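Local coordinates for beta-phosphoglucomutase (Bacteroides vulgatus, PDB 3DV9), which probably interconverts beta-glucose 1-phosphate and glucose 6-phosphate, as a putative magnesium-dependent mutase of the haloacid dehalogenase-like superfamily, at residues A[62-65]-A[66-69]; A[92-95]-A[96-100]; A[75-78]-A[79-83]. One frame throughout, in Å; residues are numbered along the deposited sequence.

Overall arrangement
From the N terminus, the chain meets interaction 1 (62-69), then interaction 3 (75-83), then interaction 2 (92-100). All three are local and run in series, so none nests in or crosses another. Interaction 1 closes the turn from helix 58-63 towards helix 69-81 and carries a magnesium ligand; interaction 3 finishes helix 69-81, and interaction 2 is a run within helix 87-101. Interactions 1 and 3 touch, with Arg67 NE 3.3 Å from Ile75 CD1. Interactions 2 and 3, about 19 Å apart between centres, do not touch; nor do 1 and 2, their nearest atoms about 5 Å apart. Together they sample the helical insertion between strands 25-29 and 126-130, consistent with a haloacid dehalogenase cap.

Interaction 1: A[62-65]-A[66-69]; sequences YMHE and GRTG. With MG (magnesium ion), chain B.
His64 and Arg67 are joined twice round a type II beta turn, once through the backbone and once through their side chains. The turn closes with Arg67 N donating to His64 O at 2.9 Å. Beside it, Arg67 NE donates to His64 ND1 over 3.0 Å, with an N-H...N angle of 145°. ND1 lies near the guanidinium plane, but NE is tilted out of the imidazole plane; the two flat groups stand 66° apart. The other imidazole nitrogen, NE2, is hydrogen-bonded to Glu60 OE1, so both ring nitrogens have partners and the ring is held against rotation. Arg67 NH1 adds a weak hydrogen bond to Ser71 OG. An alanine in place of His64 is likely to leave Arg67 NE without this acceptor, Glu60 without its imidazole mate and the guanidinium less firmly oriented.

Gly66 fills the third place of the turn with positive phi, where a side chain would clash with Glu65 O. Glu65 reaches the other way: CG is anti to the backbone N (chi1 180°), the chain runs out extended, and OE2 binds magnesium at 2.1 Å. Waters 1 and 2 bind the ion at 2.4 and 2.1 Å, and Asp29, Asp31 O and Asn190 also coordinate it. Asp29 and Asp31 fit the DxDx(T/V) pattern of haloacid dehalogenase-like enzymes, so this is probably the active-site magnesium. At the far end, Thr68 OG1 caps Ser71 N.

The turn thus links helix 58-63 to helix 69-81. His64 and Arg67 pack on Thr72 and Ile75 of the latter, while Glu65 also touches Met38 of helix 38-51.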
ATOM      1  N   TYR A  62      11.877   1.413   5.349  1.00 23.14           N
ATOM      2  CA  TYR A  62      11.306   0.894   4.118  1.00 19.05           C
ATOM      3  C   TYR A  62      10.789  -0.551   4.329  1.00 19.74           C
ATOM      4  O   TYR A  62       9.722  -0.892   3.844  1.00 19.66           O
ATOM      5  CB  TYR A  62      12.305   1.009   2.983  1.00 19.85           C
ATOM      6  CG  TYR A  62      12.300   2.342   2.288  1.00 16.19           C
ATOM      7  CD1 TYR A  62      11.351   2.621   1.297  1.00 16.72           C
ATOM      8  CD2 TYR A  62      13.265   3.313   2.575  1.00 17.54           C
ATOM      9  CE1 TYR A  62      11.364   3.847   0.591  1.00 18.07           C
ATOM     10  CE2 TYR A  62      13.283   4.538   1.873  1.00 16.40           C
ATOM     11  CZ  TYR A  62      12.307   4.804   0.908  1.00 16.80           C
ATOM     12  OH  TYR A  62      12.305   5.986   0.166  1.00 18.51           O
HETATM   13  N   MSE A  63      11.566  -1.393   5.017  1.00 18.62           N
HETATM   14  CA  MSE A  63      11.117  -2.764   5.285  1.00 18.28           C
HETATM   15  C   MSE A  63       9.811  -2.800   6.080  1.00 19.18           C
HETATM   16  O   MSE A  63       8.947  -3.652   5.790  1.00 21.01           O
HETATM   17  CB  MSE A  63      12.212  -3.557   5.998  1.00 16.20           C
HETATM   18  CG  MSE A  63      13.406  -3.844   5.050  1.00 17.67           C
HETATM   19 SE   MSE A  63      12.954  -5.041   3.607  0.70 22.40          SE
HETATM   20  CE  MSE A  63      12.223  -6.535   4.621  1.00 24.15           C
ATOM     21  N   HIS A  64       9.663  -1.858   7.018  1.00 20.16           N
ATOM     22  CA  HIS A  64       8.457  -1.715   7.863  1.00 21.14           C
ATOM     23  C   HIS A  64       7.338  -0.842   7.245  1.00 22.14           C
ATOM     24  O   HIS A  64       6.303  -0.612   7.885  1.00 23.43           O
ATOM     25  CB  HIS A  64       8.802  -1.215   9.275  1.00 21.60           C
ATOM     26  CG  HIS A  64       9.655  -2.168  10.052  1.00 26.33           C
ATOM     27  ND1 HIS A  64       9.299  -3.484  10.255  1.00 29.13           N
ATOM     28  CD2 HIS A  64      10.859  -2.006  10.650  1.00 28.40           C
ATOM     29  CE1 HIS A  64      10.254  -4.094  10.932  1.00 31.15           C
ATOM     30  NE2 HIS A  64      11.202  -3.213  11.204  1.00 31.11           N
ATOM     31  N   GLU A  65       7.519  -0.408   5.989  1.00 21.07           N
ATOM     32  CA  GLU A  65       6.492   0.374   5.291  1.00 22.25           C
ATOM     33  C   GLU A  65       5.115  -0.300   5.387  1.00 23.32           C
ATOM     34  O   GLU A  65       4.964  -1.463   5.048  1.00 23.30           O
ATOM     35  CB  GLU A  65       6.870   0.580   3.818  1.00 21.25           C
ATOM     36  CG  GLU A  65       5.822   1.386   3.069  1.00 21.31           C
ATOM     37  CD  GLU A  65       6.269   1.767   1.664  1.00 21.91           C
ATOM     38  OE1 GLU A  65       7.478   1.658   1.333  1.00 20.58           O
ATOM     39  OE2 GLU A  65       5.381   2.151   0.914  1.00 21.28           O
ATOM     40  N   GLY A  66       4.105   0.449   5.847  1.00 24.97           N
ATOM     41  CA  GLY A  66       2.773  -0.088   6.060  1.00 26.54           C
ATOM     42  C   GLY A  66       2.418  -0.523   7.467  1.00 27.30           C
ATOM     43  O   GLY A  66       1.237  -0.647   7.808  1.00 28.43           O
ATOM     44  N   ARG A  67       3.425  -0.800   8.279  1.00 27.90           N
ATOM     45  CA  ARG A  67       3.224  -1.338   9.630  1.00 28.30           C
ATOM     46  C   ARG A  67       2.711  -0.192  10.523  1.00 29.15           C
ATOM     47  O   ARG A  67       3.124   0.956  10.342  1.00 29.55           O
ATOM     48  CB  ARG A  67       4.589  -1.823  10.124  1.00 28.94           C
ATOM     49  CG  ARG A  67       4.565  -2.829  11.224  1.00 31.48           C
ATOM     50  CD  ARG A  67       5.979  -3.203  11.609  1.00 29.05           C
ATOM     51  NE  ARG A  67       6.485  -4.415  10.951  1.00 29.28           N
ATOM     52  CZ  ARG A  67       5.920  -5.619  11.047  1.00 30.10           C
ATOM     53  NH1 ARG A  67       4.802  -5.785  11.739  1.00 33.64           N
ATOM     54  NH2 ARG A  67       6.460  -6.655  10.433  1.00 31.04           N
ATOM     55  N   THR A  68       1.855  -0.479  11.501  1.00 29.21           N
ATOM     56  CA  THR A  68       1.480   0.571  12.449  1.00 30.60           C
ATOM     57  C   THR A  68       2.720   1.098  13.172  1.00 30.53           C
ATOM     58  O   THR A  68       3.665   0.338  13.462  1.00 30.94           O
ATOM     59  CB  THR A  68       0.461   0.091  13.509  1.00 29.80           C
ATOM     60  OG1 THR A  68       1.136  -0.709  14.498  1.00 31.78           O
ATOM     61  CG2 THR A  68      -0.663  -0.695  12.855  1.00 30.99           C
ATOM     62  N   GLY A  69       2.706   2.397  13.470  1.00 31.28           N
ATOM     63  CA  GLY A  69       3.764   3.042  14.242  1.00 30.14           C
ATOM     64  C   GLY A  69       4.096   2.267  15.501  1.00 30.79           C
ATOM     65  O   GLY A  69       5.275   2.054  15.785  1.00 30.12           O
TER
HETATM   66 MG    MG B 301       3.370   1.911   0.451  1.00 15.35          MG
HETATM   67  O   HOH W   1       2.865  -0.267   1.323  1.00 20.62           O
HETATM   68  O   HOH W   2       2.597   2.125   2.398  0.40 22.55           O

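Interaction 2: A[92-95]-A[96-100]; sequences AIYQ and AKTEE
Thr98 folds its hydroxyl back onto Tyr94, one turn earlier in helix 87-101, a regular alpha-helix of the cap-like helical region. The contact is internal to that helix, and its framework is the repeating bond from each N-H to the carbonyl four residues before.

The main-chain bonds are even. From the pair Ala96 N to Ala92 O through to Glu99 N to Gln95 O, the four N...O distances stay within 2.9 to 3.0 Å, consistent with a regular alpha-helix here.

One side-chain hydrogen bond is added to the ladder: Thr98 OG1 donates to Tyr94 O over 3.0 Å. A chi1 of -63° puts the hydroxyl on the far side of the CA-CB bond from the threonine's own carbonyl carbon and turns it back along the helix to this acceptor. Tyr94 O therefore accepts from two donors of the same residue, the amide tilted modestly from the carbonyl plane (19°) and the hydroxyl from well above it (41°).

The remaining contacts are van der Waals. Lys97 comes near the Tyr94 ring only with its aliphatic part, CD lying 4.2 Å from CE1; its bent chain then leads away to pack on His41 and Trp45 of helix 38-51. Ala96 touches Ile48 of that helix and Phe52 just after it, and Ile93 lies against Phe52 and Phe54. At the end of the span, Glu100 ties the helix to 38-51 through a salt bridge to Lys47.

The phenol ring of Tyr94 covers the threonine hydroxyl with one face, Thr98 OG1 standing off-centre above the ring, 3.6 Å from Tyr94 CE2.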
ATOM      1  N   ALA A  92       4.328   9.826  22.132  1.00 30.28           N
ATOM      2  CA  ALA A  92       5.372  10.843  21.989  1.00 30.16           C
ATOM      3  C   ALA A  92       6.154  10.674  20.684  1.00 29.83           C
ATOM      4  O   ALA A  92       6.430  11.648  19.973  1.00 29.48           O
ATOM      5  CB  ALA A  92       6.319  10.788  23.178  1.00 29.46           C
ATOM      6  N   ILE A  93       6.505   9.427  20.380  1.00 29.41           N
ATOM      7  CA  ILE A  93       7.262   9.120  19.178  1.00 30.18           C
ATOM      8  C   ILE A  93       6.390   9.412  17.957  1.00 30.15           C
ATOM      9  O   ILE A  93       6.815  10.133  17.056  1.00 30.33           O
ATOM     10  CB  ILE A  93       7.777   7.678  19.190  1.00 29.63           C
ATOM     11  CG1 ILE A  93       8.808   7.511  20.322  1.00 30.22           C
ATOM     12  CG2 ILE A  93       8.351   7.285  17.786  1.00 28.92           C
ATOM     13  CD1 ILE A  93       9.150   6.021  20.679  1.00 31.60           C
ATOM     14  N   TYR A  94       5.158   8.904  17.936  1.00 32.06           N
ATOM     15  CA  TYR A  94       4.313   9.185  16.776  1.00 34.44           C
ATOM     16  C   TYR A  94       4.106  10.695  16.558  1.00 35.36           C
ATOM     17  O   TYR A  94       4.181  11.176  15.408  1.00 35.92           O
ATOM     18  CB  TYR A  94       2.975   8.430  16.796  1.00 36.13           C
ATOM     19  CG  TYR A  94       2.321   8.429  15.419  1.00 39.13           C
ATOM     20  CD1 TYR A  94       2.962   7.828  14.308  1.00 40.09           C
ATOM     21  CD2 TYR A  94       1.086   9.057  15.201  1.00 40.48           C
ATOM     22  CE1 TYR A  94       2.383   7.842  13.036  1.00 41.84           C
ATOM     23  CE2 TYR A  94       0.494   9.074  13.912  1.00 41.42           C
ATOM     24  CZ  TYR A  94       1.152   8.463  12.838  1.00 40.50           C
ATOM     25  OH  TYR A  94       0.576   8.462  11.570  1.00 42.94           O
ATOM     26  N   GLN A  95       3.882  11.447  17.646  1.00 35.36           N
ATOM     27  CA  GLN A  95       3.683  12.896  17.546  0.50 35.82           C
ATOM     28  C   GLN A  95       4.915  13.578  16.949  1.00 35.58           C
ATOM     29  O   GLN A  95       4.802  14.417  16.047  1.00 35.82           O
ATOM     30  CB  GLN A  95       3.325  13.510  18.910  0.50 35.38           C
ATOM     31  CG  GLN A  95       1.862  13.327  19.321  0.50 36.41           C
ATOM     32  CD  GLN A  95       1.453  14.170  20.535  0.50 36.64           C
ATOM     33  OE1 GLN A  95       2.232  14.990  21.037  0.50 38.73           O
ATOM     34  NE2 GLN A  95       0.223  13.962  21.015  0.50 36.20           N
ATOM     35  N   ALA A  96       6.094  13.214  17.450  1.00 35.19           N
ATOM     36  CA  ALA A  96       7.328  13.810  16.953  1.00 34.93           C
ATOM     37  C   ALA A  96       7.544  13.485  15.470  1.00 35.34           C
ATOM     38  O   ALA A  96       8.005  14.334  14.703  1.00 35.15           O
ATOM     39  CB  ALA A  96       8.537  13.375  17.800  1.00 35.42           C
ATOM     40  N   LYS A  97       7.194  12.264  15.081  1.00 34.44           N
ATOM     41  CA  LYS A  97       7.374  11.803  13.718  1.00 36.24           C
ATOM     42  C   LYS A  97       6.441  12.551  12.760  1.00 36.59           C
ATOM     43  O   LYS A  97       6.845  12.928  11.648  1.00 37.36           O
ATOM     44  CB  LYS A  97       7.138  10.296  13.639  1.00 35.51           C
ATOM     45  CG  LYS A  97       7.410   9.691  12.227  1.00 35.79           C
ATOM     46  CD  LYS A  97       6.175   9.021  11.720  1.00 38.87           C
ATOM     47  CE  LYS A  97       5.403   9.904  10.750  1.00 40.91           C
ATOM     48  NZ  LYS A  97       5.651   9.606   9.286  1.00 37.73           N
ATOM     49  N   THR A  98       5.191  12.716  13.185  1.00 37.17           N
ATOM     50  CA  THR A  98       4.181  13.467  12.435  1.00 37.71           C
ATOM     51  C   THR A  98       4.680  14.900  12.169  1.00 37.70           C
ATOM     52  O   THR A  98       4.672  15.364  11.017  1.00 38.09           O
ATOM     53  CB  THR A  98       2.820  13.496  13.216  1.00 37.50           C
ATOM     54  OG1 THR A  98       2.318  12.158  13.335  1.00 38.84           O
ATOM     55  CG2 THR A  98       1.779  14.338  12.501  1.00 38.42           C
ATOM     56  N   GLU A  99       5.129  15.565  13.241  1.00 37.19           N
ATOM     57  CA  GLU A  99       5.642  16.936  13.176  0.60 37.31           C
ATOM     58  C   GLU A  99       6.861  17.028  12.268  1.00 36.28           C
ATOM     59  O   GLU A  99       7.019  17.996  11.530  1.00 36.34           O
ATOM     60  CB  GLU A  99       5.993  17.447  14.585  0.60 37.03           C
ATOM     61  CG  GLU A  99       6.467  18.913  14.650  0.60 38.83           C
ATOM     62  CD  GLU A  99       6.460  19.527  16.051  0.60 38.85           C
ATOM     63  OE1 GLU A  99       5.844  18.957  16.982  0.60 41.81           O
ATOM     64  OE2 GLU A  99       7.059  20.618  16.225  0.60 41.21           O
ATOM     65  N   GLU A 100       7.729  16.019  12.344  1.00 35.24           N
ATOM     66  CA  GLU A 100       8.947  16.001  11.540  1.00 34.40           C
ATOM     67  C   GLU A 100       8.643  15.853  10.043  1.00 34.24           C
ATOM     68  O   GLU A 100       9.231  16.553   9.211  1.00 33.43           O
ATOM     69  CB  GLU A 100       9.893  14.886  12.006  1.00 33.90           C
ATOM     70  CG  GLU A 100      11.277  14.940  11.377  1.00 34.46           C
ATOM     71  CD  GLU A 100      12.041  16.222  11.679  1.00 36.70           C
ATOM     72  OE1 GLU A 100      11.756  16.878  12.707  1.00 37.74           O
ATOM     73  OE2 GLU A 100      12.942  16.567  10.879  1.00 37.03           O
TER

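Interaction 3: A[75-78]-A[79-83]; sequences IVSR and RERGH
Arg81 lays the edge of its guanidinium against Ser77 in the C-terminal cap of helix 69-81, a helix end with a glycine in left-handed conformation within the probable cap region of the haloacid dehalogenase-like fold. NE and NH2 of Arg81 both donate to Ser77 OG, at 2.9 and 2.8 Å, and OG lies almost exactly in the guanidinium plane. The hydroxyl in turn donates to His83 O at 2.7 Å, so this buried oxygen is gripped by three bonds and pins the chain leaving the helix. It can do so because chi1 of -178° swings OG away from the serine's backbone N.

The backbone shows the helix ending. Arg81 N still bonds Ser77 O at 2.7 Å, but Gly82 N reaches the same carbonyl only weakly, and Gly82 has phi 77°.

On another side of the helix, Val76 is flanked by two charged chains. Glu80 runs beside it, pointing the same way, with OE2 3.9 Å from Val76 CG1 and hydrogen-bonded to Gly55 N. Arg79 presents a guanidinium face to Val76 CG2, which is 4.1 Å from NH2, and forms a salt bridge with Glu60. Arg78 NH1 forms a salt bridge with Asp84, just past the segment.

Arg81 NH1 is salt-bridged to Glu89, while CE1 of His83 sits over the centre of one face of the Arg81 guanidinium, 3.5 Å above its plane.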
ATOM      1  N   ILE A  75       8.883  -3.382  17.795  1.00 29.01           N
ATOM      2  CA  ILE A  75       9.917  -4.253  17.220  1.00 28.54           C
ATOM      3  C   ILE A  75      11.288  -3.759  17.640  1.00 27.23           C
ATOM      4  O   ILE A  75      12.094  -4.524  18.172  1.00 27.89           O
ATOM      5  CB  ILE A  75       9.831  -4.325  15.654  1.00 28.67           C
ATOM      6  CG1 ILE A  75       8.620  -5.166  15.236  1.00 29.32           C
ATOM      7  CG2 ILE A  75      11.138  -4.889  15.043  1.00 28.35           C
ATOM      8  CD1 ILE A  75       8.158  -4.874  13.807  1.00 27.19           C
ATOM      9  N   VAL A  76      11.545  -2.473  17.436  1.00 26.64           N
ATOM     10  CA  VAL A  76      12.848  -1.913  17.739  1.00 25.76           C
ATOM     11  C   VAL A  76      13.091  -1.901  19.258  1.00 24.50           C
ATOM     12  O   VAL A  76      14.210  -2.159  19.715  1.00 26.77           O
ATOM     13  CB  VAL A  76      13.010  -0.490  17.171  1.00 25.85           C
ATOM     14  CG1 VAL A  76      14.383   0.073  17.498  1.00 25.33           C
ATOM     15  CG2 VAL A  76      12.757  -0.490  15.662  1.00 26.23           C
ATOM     16  N   SER A  77      12.057  -1.587  20.033  1.00 23.09           N
ATOM     17  CA  SER A  77      12.190  -1.559  21.501  1.00 20.73           C
ATOM     18  C   SER A  77      12.528  -2.937  22.080  1.00 20.62           C
ATOM     19  O   SER A  77      13.436  -3.071  22.928  1.00 19.35           O
ATOM     20  CB  SER A  77      10.921  -1.016  22.148  1.00 20.84           C
ATOM     21  OG  SER A  77      11.077  -0.951  23.562  1.00 17.59           O
ATOM     22  N   ARG A  78      11.799  -3.956  21.626  1.00 20.42           N
ATOM     23  CA  ARG A  78      12.004  -5.313  22.123  1.00 21.08           C
ATOM     24  C   ARG A  78      13.438  -5.744  21.907  1.00 21.13           C
ATOM     25  O   ARG A  78      14.062  -6.305  22.799  1.00 21.45           O
ATOM     26  CB  ARG A  78      11.061  -6.308  21.461  1.00 20.59           C
ATOM     27  CG  ARG A  78       9.665  -6.317  22.043  1.00 21.62           C
ATOM     28  CD  ARG A  78       8.869  -7.554  21.588  1.00 23.13           C
ATOM     29  NE  ARG A  78       8.650  -7.602  20.138  1.00 24.47           N
ATOM     30  CZ  ARG A  78       7.677  -6.957  19.497  1.00 25.35           C
ATOM     31  NH1 ARG A  78       6.817  -6.197  20.168  1.00 26.86           N
ATOM     32  NH2 ARG A  78       7.563  -7.070  18.180  1.00 26.76           N
ATOM     33  N   ARG A  79      13.969  -5.461  20.728  1.00 20.93           N
ATOM     34  CA  ARG A  79      15.308  -5.914  20.412  1.00 20.78           C
ATOM     35  C   ARG A  79      16.419  -5.129  21.110  1.00 20.45           C
ATOM     36  O   ARG A  79      17.464  -5.699  21.415  1.00 20.36           O
ATOM     37  CB  ARG A  79      15.529  -5.970  18.903  1.00 21.01           C
ATOM     38  CG  ARG A  79      16.014  -4.704  18.275  1.00 20.84           C
ATOM     39  CD  ARG A  79      16.009  -4.855  16.790  1.00 23.48           C
ATOM     40  NE  ARG A  79      16.368  -3.602  16.136  1.00 23.51           N
ATOM     41  CZ  ARG A  79      15.980  -3.261  14.918  1.00 19.40           C
ATOM     42  NH1 ARG A  79      15.193  -4.073  14.228  1.00 18.30           N
ATOM     43  NH2 ARG A  79      16.360  -2.092  14.414  1.00 19.57           N
ATOM     44  N   GLU A  80      16.186  -3.843  21.378  1.00 20.06           N
ATOM     45  CA  GLU A  80      17.197  -2.987  22.012  1.00 19.47           C
ATOM     46  C   GLU A  80      17.114  -3.017  23.533  1.00 19.08           C
ATOM     47  O   GLU A  80      18.136  -2.871  24.212  1.00 19.00           O
ATOM     48  CB  GLU A  80      17.086  -1.547  21.518  1.00 19.74           C
ATOM     49  CG  GLU A  80      17.495  -1.354  20.070  1.00 19.86           C
ATOM     50  CD  GLU A  80      17.728   0.100  19.695  1.00 19.54           C
ATOM     51  OE1 GLU A  80      17.601   0.992  20.579  1.00 21.41           O
ATOM     52  OE2 GLU A  80      18.089   0.344  18.526  1.00 17.34           O
ATOM     53  N   ARG A  81      15.902  -3.234  24.052  1.00 18.35           N
ATOM     54  CA  ARG A  81      15.587  -3.090  25.478  1.00 18.13           C
ATOM     55  C   ARG A  81      14.959  -4.347  26.076  1.00 18.04           C
ATOM     56  O   ARG A  81      14.829  -4.454  27.292  1.00 17.23           O
ATOM     57  CB  ARG A  81      14.619  -1.917  25.686  1.00 17.54           C
ATOM     58  CG  ARG A  81      15.128  -0.579  25.174  1.00 17.89           C
ATOM     59  CD  ARG A  81      14.281   0.583  25.700  1.00 17.66           C
ATOM     60  NE  ARG A  81      12.885   0.527  25.243  1.00 15.29           N
ATOM     61  CZ  ARG A  81      11.945   1.403  25.598  1.00 17.10           C
ATOM     62  NH1 ARG A  81      12.238   2.406  26.419  1.00 19.40           N
ATOM     63  NH2 ARG A  81      10.710   1.263  25.154  1.00 16.80           N
ATOM     64  N   GLY A  82      14.528  -5.270  25.209  1.00 18.56           N
ATOM     65  CA  GLY A  82      13.932  -6.542  25.641  1.00 18.65           C
ATOM     66  C   GLY A  82      12.493  -6.472  26.127  1.00 18.77           C
ATOM     67  O   GLY A  82      11.993  -7.430  26.725  1.00 18.34           O
ATOM     68  N   HIS A  83      11.841  -5.330  25.890  1.00 18.45           N
ATOM     69  CA  HIS A  83      10.433  -5.126  26.236  1.00 18.91           C
ATOM     70  C   HIS A  83       9.767  -4.162  25.257  1.00 18.38           C
ATOM     71  O   HIS A  83      10.442  -3.359  24.602  1.00 18.21           O
ATOM     72  CB  HIS A  83      10.256  -4.621  27.692  1.00 19.04           C
ATOM     73  CG  HIS A  83      10.923  -3.308  27.980  1.00 20.54           C
ATOM     74  ND1 HIS A  83      10.398  -2.097  27.580  1.00 21.56           N
ATOM     75  CD2 HIS A  83      12.054  -3.012  28.670  1.00 22.38           C
ATOM     76  CE1 HIS A  83      11.190  -1.116  27.977  1.00 21.87           C
ATOM     77  NE2 HIS A  83      12.203  -1.644  28.641  1.00 21.65           N
TER